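Local coordinates for protein N2152 (Neocallimastix frontalis, PDB 5U22) that probably hydrolyses rare arabinosyl substrates as a polyspecific family 39 glycoside hydrolase built from a TIM barrel and a beta sandwich, at residues 163-166 and 167-171; 334-337 and 338-341. One frame throughout, in Å; residues are numbered along the deposited sequence.

Contact 1: residues 163-166 and 167-171; sequences MWKQ and TYDLL
T167 N, Y168 N, D169 N and L170 N each bond the carbonyl oxygen four residues earlier, the i to i+4 pattern of an alpha-helix, with Y168 N to W164 O at 2.8 Å. M163 O is gripped twice: T167 N lies 2.9 Å away and T167 OG1, the hydroxyl donor, 2.7 Å from the same M163 O, reaching it from the opposite face of the carbonyl plane. With OG1 beside its own backbone N (chi1 -53°), the hydroxyl is turned back to that carbonyl, and M163 SD stands 3.6 Å from T167 OG1. One residue along, the rings of W164 and Y168 meet obliquely, planes at 42°, with W164 NE1 3.9 Å from Y168 CD2. K165 bends at chi2 (62°) to bring NZ to 3.3 Å from D169 OD1, a salt bridge whose hydrogen bond is weak; NZ also hydrogen-bonds N203 O. Replacing K165 by alanine would probably leave D169 without its counter-charge and N203 O without this donor. Beyond the two segments, W164 NE1 bonds C205 O and Y168 OH bonds R172 and L206 O. T167 and L170 face helix 117-134, W164 and Y168 rest on I180 of strand 180-185, and W164 and K165 reach helix 190-202.

Contact 2: residues 334-337 and 338-341; sequences SVDA and SAQY
D336 OD1 accepts two backbone N-H groups of the turn that follows it: S338 N at 2.8 Å, nearly in line with the C-O bond of OD1, and A339 N at 2.9 Å from OD1, arriving from above the carboxylate plane. The second bond is the straighter, 170° at the hydrogen against 132° for the first. With CG anti to the backbone N (chi1 -174°), the carboxylate is carried over the turn, where A339 CB packs 3.6 Å from D336 OD2. The main chain closes the same loop: D336 N donates to Y341 O at 3.0 Å, and D336 O accepts Y341 N at 3.2 Å together with a weak, bent bond from Q340 N. Q340 and Y341 thus both face D336, a G1 beta bulge, in which Q340 takes the left-handed backbone conformation; it ends the hairpin turn joining strands 330-336 and 341-347. A water donates to both A337 O and Q340 OE1, linking the two across the turn. On the face shared by D336 and Y341, Y341 CE1 lies 3.8 Å from D336 CB, and A339 CB sits at the edge of the ring, in its plane. Further out, T313 OG1 hydrogen-bonds both D336 OD2 and Y341 OH, fixing the other carboxylate oxygen and the far end of the ring, which also stacks on Y419.

In the fold
Contact 1 comes first along the chain and closes before contact 2 opens. Their centres are 45 Å apart, the nearest atoms about 32 Å, and they lie on opposite sides of the chain's centre, sharing no helix, strand or sheet. Residues 163-171 lie in helix 160-174, which follows strand 139-143 and precedes strand 180-185, consecutive neighbours in the parallel sheet of the TIM barrel. Residues 334-341 instead form the turn between strands 330-336 and 341-347, antiparallel neighbours in the mixed sheet that belongs to the beta-sandwich part. The two contacts therefore sample separate domains: one an alpha-helix packed outside parallel strands, the other a hairpin turn, with no direct touch between them.

Contact 1: residues 163-166 and 167-171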
# COMPACT_ATOMS: atom_id res chain seq x y z
N MET A 163 -4.41 23.12 14.11
CA MET A 163 -4.74 21.85 14.75
C MET A 163 -3.59 20.86 14.64
O MET A 163 -3.28 20.13 15.60
CB MET A 163 -6.02 21.27 14.14
CG MET A 163 -6.47 19.95 14.77
SD MET A 163 -5.62 18.49 14.07
CE MET A 163 -5.94 18.67 12.34
N TRP A 164 -2.92 20.83 13.48
CA TRP A 164 -1.77 19.96 13.30
C TRP A 164 -0.68 20.28 14.30
O TRP A 164 -0.20 19.40 15.02
CB TRP A 164 -1.21 20.08 11.88
CG TRP A 164 0.10 19.31 11.72
CD1 TRP A 164 1.36 19.77 11.92
CD2 TRP A 164 0.23 17.92 11.36
NE1 TRP A 164 2.28 18.76 11.71
CE2 TRP A 164 1.61 17.62 11.36
CE3 TRP A 164 -0.68 16.91 11.03
CZ2 TRP A 164 2.10 16.34 11.04
CZ3 TRP A 164 -0.19 15.64 10.72
CH2 TRP A 164 1.18 15.37 10.73
N LYS A 165 -0.25 21.54 14.33
CA LYS A 165 0.80 21.96 15.25
C LYS A 165 0.44 21.63 16.69
O LYS A 165 1.26 21.08 17.44
CB LYS A 165 1.04 23.46 15.09
CG LYS A 165 1.92 24.08 16.17
CD LYS A 165 3.32 23.49 16.19
CE LYS A 165 4.24 24.29 17.12
NZ LYS A 165 5.53 23.59 17.32
N GLN A 166 -0.78 21.95 17.10
CA GLN A 166 -1.15 21.76 18.50
C GLN A 166 -1.25 20.28 18.85
O GLN A 166 -0.85 19.87 19.95
CB GLN A 166 -2.47 22.48 18.79
CG GLN A 166 -2.35 24.01 18.79
CD GLN A 166 -3.69 24.73 18.77
OE1 GLN A 166 -4.66 24.28 19.40
NE2 GLN A 166 -3.77 25.84 18.03
N THR A 167 -1.76 19.46 17.93
CA THR A 167 -1.87 18.04 18.22
C THR A 167 -0.49 17.38 18.18
O THR A 167 -0.21 16.46 18.97
CB THR A 167 -2.83 17.38 17.23
OG1 THR A 167 -4.07 18.10 17.24
CG2 THR A 167 -3.08 15.94 17.61
N TYR A 168 0.36 17.82 17.26
CA TYR A 168 1.73 17.34 17.19
C TYR A 168 2.46 17.58 18.51
O TYR A 168 3.11 16.68 19.05
CB TYR A 168 2.44 18.05 16.03
CG TYR A 168 3.85 17.61 15.70
CD1 TYR A 168 4.94 18.02 16.48
CD2 TYR A 168 4.10 16.86 14.57
CE1 TYR A 168 6.24 17.63 16.15
CE2 TYR A 168 5.39 16.47 14.23
CZ TYR A 168 6.44 16.86 15.02
OH TYR A 168 7.71 16.47 14.66
N ASP A 169 2.33 18.79 19.06
CA ASP A 169 3.00 19.09 20.33
C ASP A 169 2.45 18.21 21.44
O ASP A 169 3.21 17.76 22.31
CB ASP A 169 2.85 20.57 20.69
CG ASP A 169 3.65 21.48 19.76
OD1 ASP A 169 4.47 20.95 18.99
OD2 ASP A 169 3.45 22.71 19.81
N LEU A 170 1.14 17.96 21.43
CA LEU A 170 0.55 17.06 22.41
C LEU A 170 1.14 15.66 22.30
O LEU A 170 1.54 15.06 23.30
CB LEU A 170 -0.97 17.04 22.23
CG LEU A 170 -1.65 15.93 23.06
CD1 LEU A 170 -1.51 16.23 24.55
CD2 LEU A 170 -3.10 15.77 22.67
N LEU A 171 1.21 15.12 21.07
CA LEU A 171 1.70 13.76 20.88
C LEU A 171 3.16 13.61 21.28
O LEU A 171 3.56 12.56 21.80
CB LEU A 171 1.51 13.35 19.41
CG LEU A 171 0.04 13.09 19.05
CD1 LEU A 171 -0.13 12.81 17.58
CD2 LEU A 171 -0.51 11.93 19.89

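Contact 2: residues 334-337 and 338-341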
# COMPACT_ATOMS: atom_id res chain seq x y z
N SER A 334 11.27 -9.60 -8.13
CA SER A 334 12.19 -9.93 -7.05
C SER A 334 13.15 -11.02 -7.51
O SER A 334 12.83 -11.85 -8.36
CB SER A 334 11.43 -10.38 -5.79
OG SER A 334 10.74 -11.59 -6.03
N VAL A 335 14.36 -10.99 -6.95
CA VAL A 335 15.37 -12.01 -7.19
C VAL A 335 15.86 -12.50 -5.84
O VAL A 335 16.21 -11.68 -4.98
CB VAL A 335 16.55 -11.49 -8.03
CG1 VAL A 335 17.60 -12.60 -8.18
CG2 VAL A 335 16.09 -10.99 -9.38
N ASP A 336 15.92 -13.82 -5.66
CA ASP A 336 16.36 -14.43 -4.41
C ASP A 336 17.43 -15.47 -4.73
O ASP A 336 17.11 -16.53 -5.28
CB ASP A 336 15.18 -15.07 -3.69
CG ASP A 336 15.54 -15.60 -2.30
OD1 ASP A 336 16.69 -16.01 -2.07
OD2 ASP A 336 14.65 -15.61 -1.43
N ALA A 337 18.68 -15.19 -4.37
CA ALA A 337 19.77 -16.11 -4.65
C ALA A 337 19.81 -17.32 -3.72
O ALA A 337 20.47 -18.31 -4.06
CB ALA A 337 21.12 -15.39 -4.58
N SER A 338 19.15 -17.26 -2.57
CA SER A 338 19.13 -18.42 -1.68
C SER A 338 18.01 -19.38 -2.03
O SER A 338 18.23 -20.60 -2.03
CB SER A 338 19.00 -17.98 -0.21
OG SER A 338 20.28 -17.75 0.35
N ALA A 339 16.82 -18.87 -2.32
CA ALA A 339 15.74 -19.73 -2.78
C ALA A 339 15.90 -20.08 -4.26
O ALA A 339 15.25 -21.03 -4.73
CB ALA A 339 14.38 -19.05 -2.54
N GLN A 340 16.74 -19.33 -4.97
CA GLN A 340 17.08 -19.56 -6.37
C GLN A 340 15.86 -19.43 -7.28
O GLN A 340 15.51 -20.34 -8.03
CB GLN A 340 17.80 -20.90 -6.55
CG GLN A 340 19.15 -20.90 -5.81
CD GLN A 340 20.06 -22.05 -6.19
OE1 GLN A 340 21.22 -21.85 -6.55
NE2 GLN A 340 19.53 -23.27 -6.09
N TYR A 341 15.24 -18.24 -7.24
CA TYR A 341 14.16 -17.95 -8.17
C TYR A 341 14.13 -16.46 -8.47
O TYR A 341 14.71 -15.64 -7.76
CB TYR A 341 12.79 -18.41 -7.63
CG TYR A 341 12.19 -17.55 -6.54
CD1 TYR A 341 12.48 -17.79 -5.21
CD2 TYR A 341 11.30 -16.51 -6.84
CE1 TYR A 341 11.92 -17.02 -4.20
CE2 TYR A 341 10.75 -15.72 -5.84
CZ TYR A 341 11.06 -15.98 -4.52
OH TYR A 341 10.50 -15.20 -3.52
O HOH W 1 22.25 -19.16 -5.93